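PDB 3TZL: tryptophan--tRNA ligase from Campylobacter jejuni subsp. jejuni, which probably catalyses the ATP-dependent attachment of tryptophan to tRNA(Trp), as a homodimeric class I aminoacyl-tRNA synthetase. Local coordinates for residues Thr222-Phe236 / Gln252-Lys266. Sequence-based numbering, arbitrary orientation.
Sequences TALEDPKDHENCNIF and QIRYEKGGEGYGHFK
Lys228 runs from the ring of Tyr255 to the turn 258-261. Its CB lies 3.5 Å from Tyr255 CD1 and touches Tyr262 OH. CG comes to the edge of the Phe265 ring. Lys228 CD sits over the face of Tyr262, 3.5 Å from Tyr262 CZ, in a CH-pi contact. CE continues over the rim of that face. Bends at chi2 (-64°) and chi4 (-67°) bring the amine back among backbone carbonyls. NZ donates to Glu260 O at 3.0 Å, and to the carbonyls of Ala223, Leu224 and Asp226.

Two backbone bonds fasten the loop to the end of helix 245-257 and the turn after it: Lys228 N to Tyr255 O and Gly259 N to Glu225 O.

Phe236 turns its edge to one face of Tyr255, the planes 70° apart; Phe265 covers the opposite face. Cys233 SG meets the edge of Tyr255 and caps helix 234-239 by accepting from Phe236 N. Ile235 fits as a knob among Tyr255, Tyr262, Phe265 and Lys266. Gln252 CG lies over the His230 ring, 3.5 Å from His230 CE1.

The contact packs loop 222-233 and the start of helix 234-239 against the adjoining ends of helices 245-257 and 262-276. The Ile235 side chain is about 11 Å from that of Met193, a KMSKS residue in the ADP pocket. The buried ammonium, gripped by four carbonyls, probably keeps its charge and ties loop 223-228 to the turn between the two helices.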
loop_
_atom_site.group_PDB
_atom_site.type_symbol
_atom_site.label_atom_id
_atom_site.label_comp_id
_atom_site.label_asym_id
_atom_site.label_seq_id
_atom_site.Cartn_x
_atom_site.Cartn_y
_atom_site.Cartn_z
ATOM N N THR B 222 49.124 -30.329 13.083
ATOM C CA THR B 222 49.728 -30.936 14.255
ATOM C C THR B 222 49.527 -32.437 14.148
ATOM O O THR B 222 48.416 -32.902 13.855
ATOM C CB THR B 222 49.075 -30.431 15.549
ATOM O OG1 THR B 222 49.293 -29.021 15.683
ATOM C CG2 THR B 222 49.659 -31.139 16.754
ATOM N N ALA B 223 50.602 -33.184 14.377
ATOM C CA ALA B 223 50.571 -34.636 14.325
ATOM C C ALA B 223 49.429 -35.198 15.171
ATOM O O ALA B 223 48.995 -34.577 16.146
ATOM C CB ALA B 223 51.906 -35.209 14.771
ATOM N N LEU B 224 48.947 -36.367 14.766
ATOM C CA LEU B 224 47.801 -37.024 15.390
ATOM C C LEU B 224 47.903 -37.084 16.911
ATOM O O LEU B 224 47.048 -36.554 17.617
ATOM C CB LEU B 224 47.660 -38.434 14.817
ATOM C CG LEU B 224 46.661 -39.400 15.441
ATOM C CD1 LEU B 224 45.268 -38.907 15.224
ATOM C CD2 LEU B 224 46.842 -40.782 14.841
ATOM N N GLU B 225 48.968 -37.712 17.393
ATOM C CA GLU B 225 49.164 -37.980 18.812
ATOM C C GLU B 225 49.518 -36.752 19.655
ATOM O O GLU B 225 49.386 -36.791 20.873
ATOM C CB GLU B 225 50.264 -39.044 19.001
ATOM C CG GLU B 225 50.007 -40.392 18.309
ATOM C CD GLU B 225 48.922 -41.230 18.983
ATOM O OE1 GLU B 225 48.587 -40.958 20.156
ATOM O OE2 GLU B 225 48.401 -42.167 18.338
ATOM N N ASP B 226 49.987 -35.676 19.030
ATOM C CA ASP B 226 50.489 -34.531 19.797
ATOM C C ASP B 226 49.379 -33.655 20.383
ATOM O O ASP B 226 48.281 -33.573 19.820
ATOM C CB ASP B 226 51.419 -33.664 18.947
ATOM C CG ASP B 226 52.681 -34.393 18.516
ATOM O OD1 ASP B 226 53.126 -35.354 19.199
ATOM O OD2 ASP B 226 53.229 -33.984 17.474
ATOM N N PRO B 227 49.669 -32.992 21.516
ATOM C CA PRO B 227 48.750 -32.018 22.109
ATOM C C PRO B 227 48.326 -30.961 21.101
ATOM O O PRO B 227 49.141 -30.512 20.293
ATOM C CB PRO B 227 49.596 -31.380 23.215
ATOM C CG PRO B 227 50.518 -32.462 23.624
ATOM C CD PRO B 227 50.873 -33.174 22.348
ATOM N N LYS B 228 47.051 -30.585 21.151
ATOM C CA LYS B 228 46.505 -29.579 20.261
ATOM C C LYS B 228 46.304 -28.267 21.014
ATOM O O LYS B 228 46.027 -28.255 22.213
ATOM C CB LYS B 228 45.176 -30.056 19.668
ATOM C CG LYS B 228 45.207 -31.475 19.103
ATOM C CD LYS B 228 46.144 -31.596 17.922
ATOM C CE LYS B 228 46.008 -32.945 17.236
ATOM N NZ LYS B 228 46.482 -34.069 18.088
ATOM N N ASP B 229 46.452 -27.160 20.299
ATOM C CA ASP B 229 46.264 -25.844 20.883
ATOM C C ASP B 229 44.814 -25.400 20.715
ATOM O O ASP B 229 44.395 -25.000 19.623
ATOM C CB ASP B 229 47.205 -24.834 20.228
ATOM C CG ASP B 229 47.009 -23.434 20.762
ATOM O OD1 ASP B 229 46.624 -23.306 21.946
ATOM O OD2 ASP B 229 47.236 -22.468 20.003
ATOM N N HIS B 230 44.056 -25.468 21.806
ATOM C CA HIS B 230 42.626 -25.177 21.785
ATOM C C HIS B 230 42.327 -23.688 21.599
ATOM O O HIS B 230 41.211 -23.314 21.266
ATOM C CB HIS B 230 41.953 -25.705 23.061
ATOM C CG HIS B 230 42.487 -25.095 24.321
ATOM N ND1 HIS B 230 43.638 -25.540 24.936
ATOM C CD2 HIS B 230 42.029 -24.070 25.079
ATOM C CE1 HIS B 230 43.865 -24.817 26.018
ATOM N NE2 HIS B 230 42.902 -23.919 26.128
ATOM N N GLU B 231 43.333 -22.850 21.799
ATOM C CA GLU B 231 43.169 -21.407 21.718
ATOM C C GLU B 231 43.111 -20.905 20.273
ATOM O O GLU B 231 42.547 -19.846 20.001
ATOM C CB GLU B 231 44.303 -20.719 22.484
ATOM C CG GLU B 231 44.290 -21.014 23.985
ATOM C CD GLU B 231 45.683 -21.039 24.606
ATOM O OE1 GLU B 231 46.680 -21.035 23.852
ATOM O OE2 GLU B 231 45.782 -21.073 25.853
ATOM N N ASN B 232 43.685 -21.668 19.346
ATOM C CA ASN B 232 43.691 -21.285 17.931
ATOM C C ASN B 232 42.825 -22.177 17.042
ATOM O O ASN B 232 42.728 -21.956 15.829
ATOM C CB ASN B 232 45.118 -21.262 17.378
ATOM C CG ASN B 232 45.944 -20.132 17.948
ATOM O OD1 ASN B 232 45.408 -19.110 18.377
ATOM N ND2 ASN B 232 47.263 -20.308 17.954
ATOM N N CYS B 233 42.202 -23.182 17.646
ATOM C CA CYS B 233 41.461 -24.180 16.889
ATOM C C CYS B 233 40.014 -23.752 16.663
ATOM O O CYS B 233 39.297 -23.417 17.605
ATOM C CB CYS B 233 41.522 -25.528 17.604
ATOM S SG CYS B 233 40.691 -26.882 16.753
ATOM N N ASN B 234 39.593 -23.767 15.403
ATOM C CA ASN B 234 38.233 -23.403 15.053
ATOM C C ASN B 234 37.232 -24.480 15.428
ATOM O O ASN B 234 36.056 -24.190 15.641
ATOM C CB ASN B 234 38.129 -23.065 13.566
ATOM C CG ASN B 234 38.962 -21.859 13.191
ATOM O OD1 ASN B 234 39.076 -20.905 13.964
ATOM N ND2 ASN B 234 39.572 -21.903 12.014
ATOM N N ILE B 235 37.684 -25.727 15.499
ATOM C CA ILE B 235 36.809 -26.777 15.991
ATOM C C ILE B 235 36.479 -26.429 17.439
ATOM O O ILE B 235 35.323 -26.356 17.830
ATOM C CB ILE B 235 37.471 -28.168 15.950
ATOM C CG1 ILE B 235 38.071 -28.455 14.575
ATOM C CG2 ILE B 235 36.467 -29.242 16.309
ATOM C CD1 ILE B 235 38.953 -29.683 14.569
ATOM N N PHE B 236 37.510 -26.182 18.233
ATOM C CA PHE B 236 37.281 -25.870 19.635
ATOM C C PHE B 236 36.424 -24.615 19.798
ATOM O O PHE B 236 35.446 -24.637 20.539
ATOM C CB PHE B 236 38.588 -25.729 20.400
ATOM C CG PHE B 236 38.396 -25.560 21.876
ATOM C CD1 PHE B 236 38.320 -26.669 22.708
ATOM C CD2 PHE B 236 38.285 -24.295 22.434
ATOM C CE1 PHE B 236 38.138 -26.518 24.069
ATOM C CE2 PHE B 236 38.105 -24.138 23.793
ATOM C CZ PHE B 236 38.028 -25.248 24.613
ATOM N N GLN B 252 38.936 -29.379 26.563
ATOM C CA GLN B 252 40.258 -28.773 26.645
ATOM C C GLN B 252 41.294 -29.736 27.211
ATOM O O GLN B 252 42.462 -29.709 26.816
ATOM C CB GLN B 252 40.181 -27.511 27.490
ATOM C CG GLN B 252 41.498 -26.803 27.707
ATOM C CD GLN B 252 41.319 -25.570 28.575
ATOM O OE1 GLN B 252 40.193 -25.062 28.732
ATOM N NE2 GLN B 252 42.418 -25.083 29.150
ATOM N N ILE B 253 40.857 -30.592 28.129
ATOM C CA ILE B 253 41.749 -31.584 28.714
ATOM C C ILE B 253 42.135 -32.561 27.617
ATOM O O ILE B 253 43.290 -32.992 27.534
ATOM C CB ILE B 253 41.070 -32.334 29.878
ATOM C CG1 ILE B 253 41.027 -31.453 31.131
ATOM C CG2 ILE B 253 41.777 -33.640 30.185
ATOM C CD1 ILE B 253 40.000 -31.906 32.161
ATOM N N ARG B 254 41.163 -32.891 26.764
ATOM C CA ARG B 254 41.392 -33.814 25.655
ATOM C C ARG B 254 42.384 -33.229 24.652
ATOM O O ARG B 254 43.243 -33.948 24.135
ATOM C CB ARG B 254 40.064 -34.200 24.990
ATOM C CG ARG B 254 39.232 -35.159 25.836
ATOM C CD ARG B 254 37.796 -35.246 25.346
ATOM N NE ARG B 254 37.693 -35.856 24.026
ATOM C CZ ARG B 254 36.561 -35.930 23.330
ATOM N NH1 ARG B 254 35.432 -35.437 23.831
ATOM N NH2 ARG B 254 36.558 -36.499 22.130
ATOM N N TYR B 255 42.270 -31.924 24.406
ATOM C CA TYR B 255 43.225 -31.187 23.572
ATOM C C TYR B 255 44.640 -31.198 24.143
ATOM O O TYR B 255 45.584 -31.604 23.466
ATOM C CB TYR B 255 42.766 -29.740 23.372
ATOM C CG TYR B 255 41.885 -29.511 22.152
ATOM C CD1 TYR B 255 42.304 -28.673 21.126
ATOM C CD2 TYR B 255 40.637 -30.126 22.029
ATOM C CE1 TYR B 255 41.523 -28.444 20.016
ATOM C CE2 TYR B 255 39.829 -29.901 20.905
ATOM C CZ TYR B 255 40.289 -29.056 19.901
ATOM O OH TYR B 255 39.531 -28.800 18.777
ATOM N N GLU B 256 44.783 -30.759 25.391
ATOM C CA GLU B 256 46.096 -30.688 26.035
ATOM C C GLU B 256 46.738 -32.062 26.257
ATOM O O GLU B 256 47.964 -32.185 26.281
ATOM C CB GLU B 256 46.010 -29.911 27.357
ATOM C CG GLU B 256 45.589 -28.450 27.180
ATOM C CD GLU B 256 45.456 -27.705 28.497
ATOM O OE1 GLU B 256 45.217 -26.478 28.465
ATOM O OE2 GLU B 256 45.589 -28.346 29.559
ATOM N N LYS B 257 45.916 -33.093 26.419
ATOM C CA LYS B 257 46.439 -34.434 26.656
ATOM C C LYS B 257 47.133 -35.016 25.421
ATOM O O LYS B 257 48.114 -35.746 25.540
ATOM C CB LYS B 257 45.315 -35.369 27.108
ATOM C CG LYS B 257 45.777 -36.773 27.443
ATOM C CD LYS B 257 44.600 -37.695 27.698
ATOM C CE LYS B 257 45.068 -39.109 28.022
ATOM N NZ LYS B 257 43.922 -40.036 28.274
ATOM N N GLY B 258 46.620 -34.695 24.236
ATOM C CA GLY B 258 47.091 -35.324 23.016
ATOM C C GLY B 258 46.501 -36.718 22.906
ATOM O O GLY B 258 45.687 -37.113 23.735
ATOM N N GLY B 259 46.897 -37.470 21.886
ATOM C CA GLY B 259 46.366 -38.811 21.694
ATOM C C GLY B 259 45.080 -38.842 20.876
ATOM O O GLY B 259 44.669 -39.905 20.416
ATOM N N GLU B 260 44.444 -37.682 20.709
ATOM C CA GLU B 260 43.289 -37.539 19.811
ATOM C C GLU B 260 43.540 -36.497 18.721
ATOM O O GLU B 260 43.960 -35.375 19.005
ATOM C CB GLU B 260 42.025 -37.172 20.588
ATOM C CG GLU B 260 41.571 -38.240 21.573
ATOM C CD GLU B 260 40.243 -37.895 22.236
ATOM O OE1 GLU B 260 40.202 -37.791 23.483
ATOM O OE2 GLU B 260 39.241 -37.737 21.503
ATOM N N GLY B 261 43.266 -36.871 17.473
ATOM C CA GLY B 261 43.522 -35.998 16.342
ATOM C C GLY B 261 42.343 -35.107 16.029
ATOM O O GLY B 261 41.263 -35.289 16.581
ATOM N N TYR B 262 42.552 -34.145 15.133
ATOM C CA TYR B 262 41.507 -33.195 14.757
ATOM C C TYR B 262 40.342 -33.870 14.025
ATOM O O TYR B 262 39.206 -33.398 14.084
ATOM C CB TYR B 262 42.083 -32.090 13.868
ATOM C CG TYR B 262 42.998 -31.112 14.572
ATOM C CD1 TYR B 262 42.496 -30.227 15.515
ATOM C CD2 TYR B 262 44.365 -31.051 14.267
ATOM C CE1 TYR B 262 43.313 -29.317 16.146
ATOM C CE2 TYR B 262 45.194 -30.136 14.894
ATOM C CZ TYR B 262 44.655 -29.269 15.837
ATOM O OH TYR B 262 45.449 -28.352 16.483
ATOM N N GLY B 263 40.641 -34.957 13.316
ATOM C CA GLY B 263 39.629 -35.741 12.643
ATOM C C GLY B 263 38.645 -36.254 13.669
ATOM O O GLY B 263 37.433 -36.157 13.482
ATOM N N HIS B 264 39.165 -36.758 14.781
ATOM C CA HIS B 264 38.290 -37.224 15.832
ATOM C C HIS B 264 37.525 -36.090 16.528
ATOM O O HIS B 264 36.357 -36.250 16.863
ATOM C CB HIS B 264 39.042 -38.060 16.856
ATOM C CG HIS B 264 38.137 -38.720 17.838
ATOM N ND1 HIS B 264 37.815 -38.149 19.050
ATOM C CD2 HIS B 264 37.444 -39.880 17.771
ATOM C CE1 HIS B 264 36.984 -38.945 19.700
ATOM N NE2 HIS B 264 36.745 -40.003 18.946
ATOM N N PHE B 265 38.166 -34.948 16.740
ATOM C CA PHE B 265 37.451 -33.800 17.314
ATOM C C PHE B 265 36.309 -33.319 16.406
ATOM O O PHE B 265 35.253 -32.907 16.888
ATOM C CB PHE B 265 38.417 -32.654 17.647
ATOM C CG PHE B 265 39.337 -32.963 18.796
ATOM C CD1 PHE B 265 38.843 -33.559 19.951
ATOM C CD2 PHE B 265 40.694 -32.686 18.716
ATOM C CE1 PHE B 265 39.685 -33.861 21.020
ATOM C CE2 PHE B 265 41.546 -32.984 19.778
ATOM C CZ PHE B 265 41.044 -33.571 20.930
ATOM N N LYS B 266 36.515 -33.387 15.095
ATOM C CA LYS B 266 35.456 -33.029 14.157
ATOM C C LYS B 266 34.301 -34.013 14.282
ATOM O O LYS B 266 33.132 -33.614 14.267
ATOM C CB LYS B 266 35.981 -33.008 12.724
ATOM C CG LYS B 266 36.790 -31.788 12.396
ATOM C CD LYS B 266 37.543 -31.946 11.083
ATOM C CE LYS B 266 37.818 -30.573 10.448
ATOM N NZ LYS B 266 38.741 -30.657 9.267
#